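Local coordinates for peptidylprolyl isomerase PrsA (Bacillus anthracis, PDB 6VJ4), which catalyses cis-trans isomerisation of peptidyl-prolyl bonds, assists extracellular folding of secreted proteins and is important for secretion of the protective antigen, at residues Asp47-Asp50 with Lys51-Lys55. Numbering follows the deposited sequence.
Sequences DDVD and KEVQK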
loop_
_atom_site.group_PDB
_atom_site.type_symbol
_atom_site.label_atom_id
_atom_site.label_comp_id
_atom_site.label_asym_id
_atom_site.label_seq_id
_atom_site.Cartn_x
_atom_site.Cartn_y
_atom_site.Cartn_z
ATOM N N ASP A 47 -0.475 16.893 -21.565
ATOM C CA ASP A 47 -0.844 17.186 -22.976
ATOM C C ASP A 47 -1.357 15.894 -23.625
ATOM O O ASP A 47 -2.417 15.947 -24.280
ATOM C CB ASP A 47 0.328 17.767 -23.772
ATOM C CG ASP A 47 0.769 19.162 -23.348
ATOM O OD1 ASP A 47 0.079 19.775 -22.510
ATOM O OD2 ASP A 47 1.804 19.628 -23.865
ATOM N N ASP A 48 -0.635 14.781 -23.435
ATOM C CA ASP A 48 -1.038 13.470 -24.015
ATOM C C ASP A 48 -2.375 13.028 -23.405
ATOM O O ASP A 48 -3.203 12.481 -24.150
ATOM C CB ASP A 48 0.025 12.390 -23.783
ATOM C CG ASP A 48 1.377 12.675 -24.419
ATOM O OD1 ASP A 48 1.537 13.768 -25.000
ATOM O OD2 ASP A 48 2.264 11.801 -24.321
ATOM N N VAL A 49 -2.557 13.245 -22.098
ATOM C CA VAL A 49 -3.809 12.848 -21.382
ATOM C C VAL A 49 -4.977 13.672 -21.935
ATOM O O VAL A 49 -6.011 13.067 -22.295
ATOM C CB VAL A 49 -3.681 13.027 -19.855
ATOM C CG1 VAL A 49 -5.021 12.864 -19.151
ATOM C CG2 VAL A 49 -2.645 12.086 -19.249
ATOM N N ASP A 50 -4.809 14.999 -21.990
ATOM C CA ASP A 50 -5.872 15.922 -22.474
ATOM C C ASP A 50 -6.226 15.579 -23.925
ATOM O O ASP A 50 -7.424 15.620 -24.255
ATOM C CB ASP A 50 -5.450 17.385 -22.306
ATOM C CG ASP A 50 -5.284 17.819 -20.855
ATOM O OD1 ASP A 50 -5.806 17.115 -19.963
ATOM O OD2 ASP A 50 -4.625 18.855 -20.626
ATOM N N LYS A 51 -5.234 15.228 -24.751
ATOM C CA LYS A 51 -5.526 14.879 -26.169
ATOM C C LYS A 51 -6.423 13.637 -26.213
ATOM O O LYS A 51 -7.348 13.608 -27.048
ATOM C CB LYS A 51 -4.237 14.659 -26.968
ATOM C CG LYS A 51 -4.447 14.088 -28.366
ATOM C CD LYS A 51 -3.260 14.247 -29.298
ATOM C CE LYS A 51 -3.023 15.684 -29.717
ATOM N NZ LYS A 51 -1.889 15.804 -30.665
ATOM N N GLU A 52 -6.162 12.657 -25.343
ATOM C CA GLU A 52 -6.978 11.413 -25.323
ATOM C C GLU A 52 -8.380 11.760 -24.804
ATOM O O GLU A 52 -9.353 11.158 -25.293
ATOM C CB GLU A 52 -6.296 10.339 -24.471
ATOM C CG GLU A 52 -6.913 8.954 -24.609
ATOM C CD GLU A 52 -6.741 8.299 -25.972
ATOM O OE1 GLU A 52 -5.941 8.812 -26.780
ATOM O OE2 GLU A 52 -7.414 7.278 -26.222
ATOM N N VAL A 53 -8.467 12.703 -23.858
ATOM C CA VAL A 53 -9.784 13.142 -23.296
ATOM C C VAL A 53 -10.590 13.827 -24.404
ATOM O O VAL A 53 -11.792 13.525 -24.524
ATOM C CB VAL A 53 -9.620 14.083 -22.084
ATOM C CG1 VAL A 53 -10.912 14.822 -21.767
ATOM C CG2 VAL A 53 -9.101 13.356 -20.850
ATOM N N GLN A 54 -9.948 14.718 -25.172
ATOM C CA GLN A 54 -10.630 15.466 -26.266
ATOM C C GLN A 54 -11.089 14.498 -27.360
ATOM O O GLN A 54 -12.154 14.749 -27.958
ATOM C CB GLN A 54 -9.705 16.533 -26.855
ATOM C CG GLN A 54 -9.322 17.623 -25.864
ATOM C CD GLN A 54 -10.518 18.370 -25.324
ATOM O OE1 GLN A 54 -11.603 18.360 -25.903
ATOM N NE2 GLN A 54 -10.318 19.041 -24.202
ATOM N N LYS A 55 -10.317 13.438 -27.607
ATOM C CA LYS A 55 -10.680 12.450 -28.655
ATOM C C LYS A 55 -12.009 11.791 -28.253
ATOM O O LYS A 55 -12.802 11.463 -29.153
ATOM C CB LYS A 55 -9.535 11.446 -28.837
ATOM C CG LYS A 55 -9.505 10.734 -30.182
ATOM C CD LYS A 55 -8.294 9.843 -30.385
ATOM C CE LYS A 55 -8.257 8.655 -29.448
ATOM N NZ LYS A 55 -7.147 7.731 -29.784
#
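V49 and V53 lie one helical turn apart and meet through single methyl groups, CG1 of V49 standing 4.4 Å from CG2 of V53. In V53, CG1 is anti to the backbone N (chi1 164°), which leaves CG2 beside that N, leaning back over the preceding turn, 3.4 Å from O of V49. The same carbonyl oxygen accepts the N-H of V53 at 2.9 Å. Branched valines suit these buried places, since they offer short, stiff apolar surfaces to the neighbouring helix 76-95: V49 touches K80 and K84 there, and V53 packs on I83.

Both residues belong to helix 46-60, whose i to i+4 ladder continues with K51 N to D47 O, E52 N to D48 O and Q54 N to D50 O; the last is 2.8 Å long. The sequence makes this part of the helix amphipathic: the valines lie on one side, with charged or amide side chains round the rest. The fold here is an all-helical region well away from the four-stranded sheet of the parvulin-type (PpiC) domain.

With CG of Q54 beside its backbone N (chi1 -64°), that methylene lies 3.2 Å from O of D50, the carbonyl its own N-H engages; the bend at chi2 then turns the amide. E52 borders the packed side: its carboxylate forms a salt bridge through OE2 with K86, while OE1 receives a weak, 3.4 Å bond from NZ of K55, one turn on. A long, flexible lysine fits that exposed position, and the two cations would be expected to stabilise the ionised glutamate.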